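Local coordinates for PTS system fructose-like EIIB component 3 (Escherichia coli K12, PDB 4TN5), which probably relays a phosphoryl group from phospho-EIIA, through a phosphorylated intermediate, to fructose entering by the EIIC component of the sugar phosphotransferase system, at residues V5-C10 against I66-A71; L61-I66 against C82-F87; R78-S83 against S96-V101. All blocks are in the same frame, centred on the assembly; numbering follows the deposited sequence.

Overall arrangement
All three contacts involve one mixed sheet whose neighbouring parallel strands 3-9, 59-64 and 79-82 carry most of them. Contact 1 and contact 2 have centres about 9 Å apart, share Ile-66 and alternate along the chain; Val-5 O to Leu-61 N and Val-7 O to Ile-63 N, probable hydrogen bonds, join their strands. Contact 3 has its centre about 11 Å from that of contact 2, with which it shares Cys-82 and Ser-83, and about 14 Å from contact 1, which it follows in the chain. Contact 1 includes Cys-10, the inferred phosphocysteine, and contact 2 brings Ile-84 against it, whereas contact 3 packs helix 92-103 on the sheet away from it.

Contact 1: V5-C10 against I66-A71; sequences VAVTAC and IELAGA
Leu-68 reaches from the loop after strand 59-64 to Val-7 and Ala-9, alternate residues on one face of strand 3-9 in the open alpha/beta sheet of this EIIB domain. The tight part is apolar. Leu-68 CD2 does most of the touching: it lies 3.6 Å from Val-7 CG1 and equally near Ala-9 CB, while its sister methyl CD1 sits farther from the valine, at 4.0 Å. Leucine and valine run past one another in opposite directions. In Val-7, CG1 is anti to the backbone N (chi1 176°), which turns that methyl to the leucine branch. Ala-9 CB is shared by two loop side chains reaching it roughly at right angles: besides the leucine, Ile-66 CG1 meets it at 3.7 Å.

Toward solvent the contact thins out. Glu-67 points away and is poorly ordered, and the loop turns back through a type II beta turn from Leu-68 to Ala-71, with Gly-70 at positive phi and a weak bond from Ala-71 N to Leu-68 O. Strand 3-9 leads into Cys-10, inferred to be the phosphocysteine intermediate; its CB is directed away from the loop, and Ile-66 CD1 stands 4.4 Å from Cys-10 N.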
ATOM      1  N   VAL A   5      -2.207   5.148 -15.346  1.00 36.38           N
ATOM      2  CA  VAL A   5      -3.579   5.617 -15.180  1.00 34.47           C
ATOM      3  C   VAL A   5      -3.641   6.517 -13.954  1.00 35.35           C
ATOM      4  O   VAL A   5      -2.893   6.321 -12.996  1.00 36.51           O
ATOM      5  CB  VAL A   5      -4.599   4.465 -15.053  1.00 40.72           C
ATOM      6  CG1 VAL A   5      -4.659   3.662 -16.346  1.00 40.18           C
ATOM      7  CG2 VAL A   5      -4.261   3.571 -13.872  1.00 45.73           C
ATOM      8  N   ALA A   6      -4.517   7.512 -13.984  1.00 39.30           N
ATOM      9  CA  ALA A   6      -4.546   8.493 -12.909  1.00 29.15           C
ATOM     10  C   ALA A   6      -5.949   8.951 -12.546  1.00 28.78           C
ATOM     11  O   ALA A   6      -6.851   8.975 -13.383  1.00 32.97           O
ATOM     12  CB  ALA A   6      -3.684   9.685 -13.269  1.00 19.47           C
ATOM     13  N   VAL A   7      -6.119   9.314 -11.280  1.00 36.04           N
ATOM     14  CA  VAL A   7      -7.362   9.900 -10.810  1.00 37.74           C
ATOM     15  C   VAL A   7      -7.064  11.139  -9.978  1.00 40.07           C
ATOM     16  O   VAL A   7      -6.356  11.070  -8.972  1.00 44.07           O
ATOM     17  CB  VAL A   7      -8.185   8.914  -9.962  1.00 42.03           C
ATOM     18  CG1 VAL A   7      -9.428   9.601  -9.424  1.00 48.42           C
ATOM     19  CG2 VAL A   7      -8.564   7.690 -10.779  1.00 38.19           C
ATOM     20  N   THR A   8      -7.592  12.276 -10.413  1.00 30.68           N
ATOM     21  CA  THR A   8      -7.469  13.510  -9.654  1.00 38.48           C
ATOM     22  C   THR A   8      -8.821  13.845  -9.039  1.00 45.40           C
ATOM     23  O   THR A   8      -9.846  13.796  -9.719  1.00 55.71           O
ATOM     24  CB  THR A   8      -6.990  14.675 -10.536  1.00 45.01           C
ATOM     25  OG1 THR A   8      -7.916  14.879 -11.609  1.00 35.77           O
ATOM     26  CG2 THR A   8      -5.619  14.368 -11.117  1.00 40.85           C
ATOM     27  N   ALA A   9      -8.831  14.175  -7.753  1.00 39.60           N
ATOM     28  CA  ALA A   9     -10.093  14.418  -7.066  1.00 48.08           C
ATOM     29  C   ALA A   9     -10.054  15.609  -6.118  1.00 57.06           C
ATOM     30  O   ALA A   9      -9.106  15.788  -5.354  1.00 54.70           O
ATOM     31  CB  ALA A   9     -10.541  13.171  -6.327  1.00 51.60           C
ATOM     32  N   CYS A  10     -11.106  16.417  -6.175  1.00 62.08           N
ATOM     33  CA  CYS A  10     -11.265  17.552  -5.278  1.00 69.23           C
ATOM     34  C   CYS A  10     -12.737  17.863  -5.060  1.00 76.77           C
ATOM     35  O   CYS A  10     -13.497  17.942  -6.023  1.00 75.66           O
ATOM     36  CB  CYS A  10     -10.587  18.791  -5.852  1.00 72.88           C
ATOM     37  SG  CYS A  10     -11.021  20.287  -4.941  1.00130.68           S
ATOM     38  N   ILE A  66      -9.742  13.560  -1.161  1.00 89.38           N
ATOM     39  CA  ILE A  66     -10.968  12.900  -0.734  1.00 89.55           C
ATOM     40  C   ILE A  66     -10.968  11.389  -0.929  1.00 85.40           C
ATOM     41  O   ILE A  66      -9.951  10.788  -1.274  1.00 80.93           O
ATOM     42  CB  ILE A  66     -12.176  13.479  -1.482  1.00 84.02           C
ATOM     43  CG1 ILE A  66     -12.124  13.084  -2.961  1.00 76.36           C
ATOM     44  CG2 ILE A  66     -12.191  14.983  -1.342  1.00 85.88           C
ATOM     45  CD1 ILE A  66     -13.352  13.482  -3.746  1.00 75.64           C
ATOM     46  N   GLU A  67     -12.132  10.792  -0.701  1.00 97.24           N
ATOM     47  CA  GLU A  67     -12.329   9.361  -0.863  1.00 96.55           C
ATOM     48  C   GLU A  67     -12.771   9.083  -2.293  1.00 83.01           C
ATOM     49  O   GLU A  67     -13.841   9.521  -2.715  1.00 86.47           O
ATOM     50  CB  GLU A  67     -13.400   8.880   0.113  1.00100.38           C
ATOM     51  CG  GLU A  67     -13.118   9.247   1.562  1.00104.04           C
ATOM     52  CD  GLU A  67     -14.088   8.597   2.527  1.00104.37           C
ATOM     53  OE1 GLU A  67     -14.450   7.424   2.306  1.00107.79           O
ATOM     54  OE2 GLU A  67     -14.490   9.263   3.508  1.00109.11           O
ATOM     55  N   LEU A  68     -11.941   8.363  -3.041  1.00 58.02           N
ATOM     56  CA  LEU A  68     -12.236   8.064  -4.437  1.00 50.28           C
ATOM     57  C   LEU A  68     -13.397   7.092  -4.589  1.00 56.30           C
ATOM     58  O   LEU A  68     -13.467   6.080  -3.893  1.00 61.09           O
ATOM     59  CB  LEU A  68     -11.012   7.473  -5.140  1.00 48.90           C
ATOM     60  CG  LEU A  68      -9.739   8.311  -5.221  1.00 43.00           C
ATOM     61  CD1 LEU A  68      -8.675   7.568  -6.013  1.00 40.68           C
ATOM     62  CD2 LEU A  68     -10.041   9.655  -5.849  1.00 44.27           C
ATOM     63  N   ALA A  69     -14.304   7.406  -5.506  1.00 54.88           N
ATOM     64  CA  ALA A  69     -15.285   6.431  -5.945  1.00 52.93           C
ATOM     65  C   ALA A  69     -14.516   5.393  -6.744  1.00 60.09           C
ATOM     66  O   ALA A  69     -13.675   5.740  -7.574  1.00 54.33           O
ATOM     67  CB  ALA A  69     -16.344   7.087  -6.804  1.00 48.03           C
ATOM     68  N   GLY A  70     -14.783   4.121  -6.481  1.00 62.62           N
ATOM     69  CA  GLY A  70     -14.055   3.059  -7.142  1.00 58.61           C
ATOM     70  C   GLY A  70     -12.590   3.037  -6.751  1.00 58.18           C
ATOM     71  O   GLY A  70     -11.734   2.653  -7.549  1.00 58.67           O
ATOM     72  N   ALA A  71     -12.296   3.451  -5.520  1.00 56.72           N
ATOM     73  CA  ALA A  71     -10.955   3.293  -4.959  1.00 63.70           C
ATOM     74  C   ALA A  71     -10.652   1.803  -4.941  1.00 69.96           C
ATOM     75  O   ALA A  71      -9.496   1.378  -4.972  1.00 69.91           O
ATOM     76  CB  ALA A  71     -10.896   3.869  -3.557  1.00 68.05           C
TER

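Contact 2: L61-I66 against C82-F87; sequences LLITDI and CSIYAF
Ile-63 lays its CD1 methyl over the ring of Phe-87, where parallel strands 59-64 and 79-82 pair and the chain enters helix 84-89, in a beta-alpha unit of the alpha/beta fold. CD1 stands 3.8 Å from the ring centroid and 5° off the normal, a CH-pi contact over the face. CG1 stands beside the backbone N (chi1 -44°), leaving CG2 anti to it and set between Phe-87 CB, 3.6 Å away, and Ile-84 CG1. The Ile-63 and Phe-87 side chains cross obliquely. Leu-61 CD2 is more distant from the ring, 4.4 Å from Phe-87 CE1, and helix 18-30 adds Leu-24 and Leu-27 to its surroundings. An alanine at Phe-87 would probably leave Ile-63 CD1 without its aromatic face and open a gap toward helix 18-30.

At the other end the Asp-65 and Tyr-85 side chains cross at about a right angle, the carboxylate 45° from the ring plane and OD2 over one ring face, though Asp-65 is poorly ordered, making this less certain. Cys-82 N bonds to Leu-62 O and Cys-82 O accepts Thr-64 N. Beside the N-cap Ser-83, Ile-84 N donates to Asp-65 OD1 at 3.0 Å, arriving from above the carboxylate plane.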
ATOM      1  N   LEU A  61      -1.638   6.508 -10.494  1.00 37.73           N
ATOM      2  CA  LEU A  61      -1.351   7.674  -9.668  1.00 27.69           C
ATOM      3  C   LEU A  61      -2.647   8.249  -9.117  1.00 33.50           C
ATOM      4  O   LEU A  61      -3.541   8.629  -9.872  1.00 37.60           O
ATOM      5  CB  LEU A  61      -0.583   8.735 -10.456  1.00 29.50           C
ATOM      6  CG  LEU A  61      -0.190   9.982  -9.659  1.00 39.51           C
ATOM      7  CD1 LEU A  61       0.561   9.598  -8.395  1.00 43.10           C
ATOM      8  CD2 LEU A  61       0.647  10.924 -10.510  1.00 31.60           C
ATOM      9  N   LEU A  62      -2.748   8.303  -7.795  1.00 32.57           N
ATOM     10  CA  LEU A  62      -3.961   8.780  -7.148  1.00 28.12           C
ATOM     11  C   LEU A  62      -3.732  10.131  -6.489  1.00 43.76           C
ATOM     12  O   LEU A  62      -3.208  10.217  -5.378  1.00 48.36           O
ATOM     13  CB  LEU A  62      -4.458   7.753  -6.129  1.00 38.72           C
ATOM     14  CG  LEU A  62      -4.623   6.340  -6.692  1.00 45.95           C
ATOM     15  CD1 LEU A  62      -5.133   5.384  -5.626  1.00 46.56           C
ATOM     16  CD2 LEU A  62      -5.544   6.342  -7.906  1.00 37.79           C
ATOM     17  N   ILE A  63      -4.124  11.186  -7.193  1.00 50.92           N
ATOM     18  CA  ILE A  63      -3.974  12.545  -6.697  1.00 48.55           C
ATOM     19  C   ILE A  63      -5.290  13.004  -6.088  1.00 49.60           C
ATOM     20  O   ILE A  63      -6.159  13.519  -6.787  1.00 55.52           O
ATOM     21  CB  ILE A  63      -3.590  13.503  -7.834  1.00 51.30           C
ATOM     22  CG1 ILE A  63      -2.515  12.869  -8.721  1.00 52.89           C
ATOM     23  CG2 ILE A  63      -3.130  14.838  -7.274  1.00 56.67           C
ATOM     24  CD1 ILE A  63      -2.164  13.689  -9.940  1.00 49.41           C
ATOM     25  N   THR A  64      -5.440  12.818  -4.781  1.00 53.25           N
ATOM     26  CA  THR A  64      -6.720  13.097  -4.143  1.00 69.31           C
ATOM     27  C   THR A  64      -6.620  13.496  -2.675  1.00 79.82           C
ATOM     28  O   THR A  64      -5.779  12.993  -1.929  1.00 82.77           O
ATOM     29  CB  THR A  64      -7.673  11.892  -4.260  1.00 73.62           C
ATOM     30  OG1 THR A  64      -8.898  12.178  -3.572  1.00 69.23           O
ATOM     31  CG2 THR A  64      -7.038  10.643  -3.661  1.00 74.38           C
ATOM     32  N   ASP A  65      -7.494  14.412  -2.276  1.00 92.15           N
ATOM     33  CA  ASP A  65      -7.669  14.750  -0.875  1.00105.40           C
ATOM     34  C   ASP A  65      -8.746  13.831  -0.324  1.00110.92           C
ATOM     35  O   ASP A  65      -8.670  13.366   0.813  1.00121.54           O
ATOM     36  CB  ASP A  65      -8.139  16.199  -0.734  1.00117.35           C
ATOM     37  CG  ASP A  65      -7.256  17.178  -1.481  1.00121.08           C
ATOM     38  OD1 ASP A  65      -6.025  16.973  -1.506  1.00119.38           O
ATOM     39  OD2 ASP A  65      -7.797  18.150  -2.049  1.00128.87           O
ATOM     40  N   ILE A  66      -9.742  13.560  -1.161  1.00 89.38           N
ATOM     41  CA  ILE A  66     -10.968  12.900  -0.734  1.00 89.55           C
ATOM     42  C   ILE A  66     -10.968  11.389  -0.929  1.00 85.40           C
ATOM     43  O   ILE A  66      -9.951  10.788  -1.274  1.00 80.93           O
ATOM     44  CB  ILE A  66     -12.176  13.479  -1.482  1.00 84.02           C
ATOM     45  CG1 ILE A  66     -12.124  13.084  -2.961  1.00 76.36           C
ATOM     46  CG2 ILE A  66     -12.191  14.983  -1.342  1.00 85.88           C
ATOM     47  CD1 ILE A  66     -13.352  13.482  -3.746  1.00 75.64           C
ATOM     48  N   CYS A  82      -1.296  10.618  -3.343  1.00 42.40           N
ATOM     49  CA  CYS A  82      -0.977  11.873  -2.677  1.00 49.41           C
ATOM     50  C   CYS A  82      -2.144  12.842  -2.801  1.00 44.55           C
ATOM     51  O   CYS A  82      -3.038  12.650  -3.624  1.00 50.06           O
ATOM     52  CB  CYS A  82       0.285  12.495  -3.278  1.00 47.37           C
ATOM     53  SG  CYS A  82       0.109  13.028  -4.995  1.00 64.35           S
ATOM     54  N   SER A  83      -2.134  13.882  -1.974  1.00 46.23           N
ATOM     55  CA  SER A  83      -3.159  14.912  -2.040  1.00 49.35           C
ATOM     56  C   SER A  83      -2.888  15.836  -3.222  1.00 49.57           C
ATOM     57  O   SER A  83      -1.776  15.870  -3.748  1.00 48.25           O
ATOM     58  CB  SER A  83      -3.198  15.711  -0.738  1.00 56.13           C
ATOM     59  OG  SER A  83      -1.919  16.229  -0.417  1.00 67.43           O
ATOM     60  N   ILE A  84      -3.910  16.582  -3.637  1.00 55.22           N
ATOM     61  CA  ILE A  84      -3.771  17.506  -4.761  1.00 64.45           C
ATOM     62  C   ILE A  84      -2.784  18.630  -4.470  1.00 68.00           C
ATOM     63  O   ILE A  84      -1.835  18.844  -5.225  1.00 75.77           O
ATOM     64  CB  ILE A  84      -5.117  18.129  -5.184  1.00 71.50           C
ATOM     65  CG1 ILE A  84      -5.898  17.154  -6.062  1.00 68.25           C
ATOM     66  CG2 ILE A  84      -4.891  19.428  -5.954  1.00 66.59           C
ATOM     67  CD1 ILE A  84      -7.056  17.802  -6.801  1.00 64.28           C
ATOM     68  N   TYR A  85      -2.985  19.354  -3.381  1.00 79.71           N
ATOM     69  CA  TYR A  85      -2.106  20.485  -3.120  1.00 94.98           C
ATOM     70  C   TYR A  85      -0.644  20.054  -2.898  1.00 89.85           C
ATOM     71  O   TYR A  85       0.275  20.858  -3.005  1.00 91.27           O
ATOM     72  CB  TYR A  85      -2.688  21.335  -2.005  1.00 97.20           C
ATOM     73  CG  TYR A  85      -4.149  21.600  -2.050  1.00 97.38           C
ATOM     74  CD1 TYR A  85      -4.820  21.911  -3.234  1.00 95.16           C
ATOM     75  CD2 TYR A  85      -4.893  21.435  -0.911  1.00 97.33           C
ATOM     76  CE1 TYR A  85      -6.186  22.111  -3.226  1.00 90.80           C
ATOM     77  CE2 TYR A  85      -6.233  21.626  -0.930  1.00 93.57           C
ATOM     78  CZ  TYR A  85      -6.873  21.970  -2.066  1.00 95.54           C
ATOM     79  OH  TYR A  85      -8.222  22.157  -2.006  1.00 92.34           O
ATOM     80  N   ALA A  86      -0.437  18.769  -2.623  1.00 69.41           N
ATOM     81  CA  ALA A  86       0.911  18.194  -2.587  1.00 61.18           C
ATOM     82  C   ALA A  86       1.516  17.954  -3.975  1.00 56.64           C
ATOM     83  O   ALA A  86       2.693  18.243  -4.209  1.00 59.09           O
ATOM     84  CB  ALA A  86       0.921  16.910  -1.791  1.00 61.77           C
ATOM     85  N   PHE A  87       0.717  17.411  -4.887  1.00 56.29           N
ATOM     86  CA  PHE A  87       1.157  17.211  -6.262  1.00 52.85           C
ATOM     87  C   PHE A  87       1.419  18.560  -6.908  1.00 59.38           C
ATOM     88  O   PHE A  87       2.342  18.717  -7.711  1.00 49.49           O
ATOM     89  CB  PHE A  87       0.097  16.453  -7.059  1.00 42.97           C
ATOM     90  CG  PHE A  87       0.413  16.327  -8.520  1.00 43.06           C
ATOM     91  CD1 PHE A  87       1.308  15.371  -8.965  1.00 36.52           C
ATOM     92  CD2 PHE A  87      -0.187  17.162  -9.447  1.00 42.28           C
ATOM     93  CE1 PHE A  87       1.601  15.251 -10.307  1.00 36.58           C
ATOM     94  CE2 PHE A  87       0.104  17.046 -10.791  1.00 32.77           C
ATOM     95  CZ  PHE A  87       0.998  16.089 -11.221  1.00 31.79           C
TER

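Contact 3: R78-S83 against S96-V101; sequences RYVQCS and SAVRKV
Val-80, on strand 79-82, meets helix 92-103 chiefly through one methyl, CG2, and apolar packing is the main kind of interaction here. CG2 lies 3.6 Å from Val-101 CG2 and 3.8 Å from Val-98 CG2, so two helix valines converge on it; it also approaches the helix backbone, 3.6 Å from Val-98 CA. With CG1 anti to the backbone N (chi1 178°), CG2 is the branch turned to the valines, and CG1 faces Ala-97 CB more loosely, at 4.3 Å. The side chains of Val-80 and Val-101 cross at a slant. The valines are buried: Leu-110 of strand 108-111 touches both Ala-97 and Val-101, and Trp-33 packs on Val-98.

The same kind of packing continues at the start of the strand, against the C-terminal part of the helical segment. Val-101 uses its two branches for different neighbours: while CG2 serves Val-80, CG1 touches Arg-78 CB at 3.5 Å and comes within 3.8 Å of Tyr-79 N. From there the arginine, extended from CG to NE, runs past the end of the segment.

The polar part concerns the guanidinium of Arg-78, whose NH1 is hydrogen-bonded to Ala-104 O just beyond the helix. Its modelled position against the Val-101 carbonyl is doubtful. Tyr-79 points the other way, away from the helix; its ring meets that of His-109, and a bound nickel ion lies about 4 Å from the Tyr-79 side chain (nearest atoms).

Strand and helix segments run nearly antiparallel, their axes at 152° and 8.0 Å apart at closest approach. Since strand 79-82 leads through two helices to strand 108-111, its parallel neighbour, the helix belongs to a beta-alpha-beta crossover, a basic unit of open alpha/beta sheets.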
ATOM      1  N   ARG A  78       0.126  -1.456  -8.702  1.00 29.41           N
ATOM      2  CA  ARG A  78       1.202  -0.644  -8.170  1.00 37.36           C
ATOM      3  C   ARG A  78       0.685   0.778  -8.246  1.00 42.90           C
ATOM      4  O   ARG A  78       0.235   1.207  -9.307  1.00 45.47           O
ATOM      5  CB  ARG A  78       2.437  -0.752  -9.056  1.00 40.20           C
ATOM      6  CG  ARG A  78       3.052  -2.128  -9.161  1.00 48.05           C
ATOM      7  CD  ARG A  78       4.140  -2.112 -10.218  1.00 55.79           C
ATOM      8  NE  ARG A  78       4.990  -3.294 -10.158  1.00 66.73           N
ATOM      9  CZ  ARG A  78       6.119  -3.357  -9.464  1.00 79.27           C
ATOM     10  NH1 ARG A  78       6.529  -2.309  -8.763  1.00 88.87           N
ATOM     11  NH2 ARG A  78       6.836  -4.471  -9.459  1.00 82.09           N
ATOM     12  N   TYR A  79       0.723   1.514  -7.141  1.00 41.30           N
ATOM     13  CA  TYR A  79       0.305   2.910  -7.211  1.00 38.03           C
ATOM     14  C   TYR A  79       0.938   3.852  -6.194  1.00 45.17           C
ATOM     15  O   TYR A  79       1.422   3.435  -5.142  1.00 44.07           O
ATOM     16  CB  TYR A  79      -1.229   3.047  -7.210  1.00 38.90           C
ATOM     17  CG  TYR A  79      -1.929   2.760  -5.898  1.00 38.95           C
ATOM     18  CD1 TYR A  79      -1.990   3.719  -4.893  1.00 47.97           C
ATOM     19  CD2 TYR A  79      -2.568   1.546  -5.681  1.00 46.76           C
ATOM     20  CE1 TYR A  79      -2.641   3.466  -3.701  1.00 41.97           C
ATOM     21  CE2 TYR A  79      -3.224   1.286  -4.492  1.00 46.81           C
ATOM     22  CZ  TYR A  79      -3.257   2.250  -3.506  1.00 45.75           C
ATOM     23  OH  TYR A  79      -3.908   1.995  -2.321  1.00 47.77           O
ATOM     24  N   VAL A  80       0.932   5.132  -6.547  1.00 33.06           N
ATOM     25  CA  VAL A  80       1.347   6.199  -5.656  1.00 34.52           C
ATOM     26  C   VAL A  80       0.133   7.068  -5.369  1.00 36.74           C
ATOM     27  O   VAL A  80      -0.593   7.449  -6.287  1.00 47.72           O
ATOM     28  CB  VAL A  80       2.438   7.075  -6.299  1.00 34.05           C
ATOM     29  CG1 VAL A  80       2.828   8.214  -5.368  1.00 28.78           C
ATOM     30  CG2 VAL A  80       3.648   6.234  -6.654  1.00 29.65           C
ATOM     31  N   GLN A  81      -0.101   7.368  -4.098  1.00 43.89           N
ATOM     32  CA  GLN A  81      -1.214   8.229  -3.724  1.00 45.31           C
ATOM     33  C   GLN A  81      -0.732   9.470  -2.984  1.00 50.35           C
ATOM     34  O   GLN A  81       0.135   9.390  -2.114  1.00 53.00           O
ATOM     35  CB  GLN A  81      -2.235   7.468  -2.876  1.00 43.80           C
ATOM     36  CG  GLN A  81      -3.413   8.322  -2.425  1.00 62.68           C
ATOM     37  CD  GLN A  81      -4.539   7.503  -1.829  1.00 78.88           C
ATOM     38  OE1 GLN A  81      -4.650   6.303  -2.079  1.00 88.35           O
ATOM     39  NE2 GLN A  81      -5.386   8.150  -1.036  1.00 83.38           N
ATOM     40  N   CYS A  82      -1.296  10.618  -3.343  1.00 42.40           N
ATOM     41  CA  CYS A  82      -0.977  11.873  -2.677  1.00 49.41           C
ATOM     42  C   CYS A  82      -2.144  12.842  -2.801  1.00 44.55           C
ATOM     43  O   CYS A  82      -3.038  12.650  -3.624  1.00 50.06           O
ATOM     44  CB  CYS A  82       0.285  12.495  -3.278  1.00 47.37           C
ATOM     45  SG  CYS A  82       0.109  13.028  -4.995  1.00 64.35           S
ATOM     46  N   SER A  83      -2.134  13.882  -1.974  1.00 46.23           N
ATOM     47  CA  SER A  83      -3.159  14.912  -2.040  1.00 49.35           C
ATOM     48  C   SER A  83      -2.888  15.836  -3.222  1.00 49.57           C
ATOM     49  O   SER A  83      -1.776  15.870  -3.748  1.00 48.25           O
ATOM     50  CB  SER A  83      -3.198  15.711  -0.738  1.00 56.13           C
ATOM     51  OG  SER A  83      -1.919  16.229  -0.417  1.00 67.43           O
ATOM     52  N   SER A  96       8.897  10.577  -9.498  1.00 72.63           N
ATOM     53  CA  SER A  96      10.079   9.768  -9.198  1.00 79.98           C
ATOM     54  C   SER A  96       9.684   8.709  -8.183  1.00 80.60           C
ATOM     55  O   SER A  96      10.269   7.635  -8.130  1.00 89.88           O
ATOM     56  CB  SER A  96      11.234  10.614  -8.663  1.00 81.82           C
ATOM     57  OG  SER A  96      12.224   9.792  -8.063  1.00 84.88           O
ATOM     58  N   ALA A  97       8.684   9.025  -7.370  1.00 62.13           N
ATOM     59  CA  ALA A  97       8.062   8.028  -6.517  1.00 58.17           C
ATOM     60  C   ALA A  97       7.359   7.023  -7.415  1.00 63.90           C
ATOM     61  O   ALA A  97       7.474   5.814  -7.224  1.00 73.77           O
ATOM     62  CB  ALA A  97       7.070   8.681  -5.573  1.00 52.31           C
ATOM     63  N   VAL A  98       6.646   7.546  -8.410  1.00 59.60           N
ATOM     64  CA  VAL A  98       5.977   6.723  -9.414  1.00 51.14           C
ATOM     65  C   VAL A  98       6.965   5.813 -10.140  1.00 45.35           C
ATOM     66  O   VAL A  98       6.659   4.659 -10.437  1.00 50.23           O
ATOM     67  CB  VAL A  98       5.214   7.594 -10.446  1.00 40.74           C
ATOM     68  CG1 VAL A  98       4.776   6.764 -11.641  1.00 41.97           C
ATOM     69  CG2 VAL A  98       4.009   8.261  -9.795  1.00 33.09           C
ATOM     70  N   ARG A  99       8.162   6.323 -10.405  1.00 43.02           N
ATOM     71  CA  ARG A  99       9.132   5.573 -11.194  1.00 50.85           C
ATOM     72  C   ARG A  99       9.829   4.515 -10.340  1.00 57.22           C
ATOM     73  O   ARG A  99      10.304   3.504 -10.854  1.00 70.06           O
ATOM     74  CB  ARG A  99      10.129   6.519 -11.866  1.00 57.48           C
ATOM     75  CG  ARG A  99      10.650   6.015 -13.207  1.00 66.08           C
ATOM     76  CD  ARG A  99      11.444   7.090 -13.945  1.00 86.49           C
ATOM     77  NE  ARG A  99      11.723   6.721 -15.331  1.00103.88           N
ATOM     78  CZ  ARG A  99      12.666   5.859 -15.700  1.00114.87           C
ATOM     79  NH1 ARG A  99      13.419   5.269 -14.783  1.00117.05           N
ATOM     80  NH2 ARG A  99      12.855   5.585 -16.984  1.00117.92           N
ATOM     81  N   LYS A 100       9.876   4.744  -9.030  1.00 57.18           N
ATOM     82  CA  LYS A 100      10.317   3.711  -8.094  1.00 57.77           C
ATOM     83  C   LYS A 100       9.309   2.568  -8.044  1.00 56.01           C
ATOM     84  O   LYS A 100       9.657   1.411  -8.277  1.00 70.60           O
ATOM     85  CB  LYS A 100      10.522   4.276  -6.685  1.00 67.32           C
ATOM     86  CG  LYS A 100      11.618   5.324  -6.560  1.00 82.62           C
ATOM     87  CD  LYS A 100      11.706   5.855  -5.136  1.00 89.32           C
ATOM     88  CE  LYS A 100      13.077   5.607  -4.520  1.00 96.45           C
ATOM     89  NZ  LYS A 100      13.758   6.882  -4.155  1.00 98.23           N
ATOM     90  N   VAL A 101       8.057   2.909  -7.745  1.00 41.91           N
ATOM     91  CA  VAL A 101       6.964   1.942  -7.700  1.00 41.80           C
ATOM     92  C   VAL A 101       6.883   1.162  -9.012  1.00 52.01           C
ATOM     93  O   VAL A 101       6.570  -0.028  -9.027  1.00 60.39           O
ATOM     94  CB  VAL A 101       5.619   2.647  -7.416  1.00 36.12           C
ATOM     95  CG1 VAL A 101       4.463   1.674  -7.518  1.00 40.16           C
ATOM     96  CG2 VAL A 101       5.649   3.296  -6.040  1.00 38.76           C
TER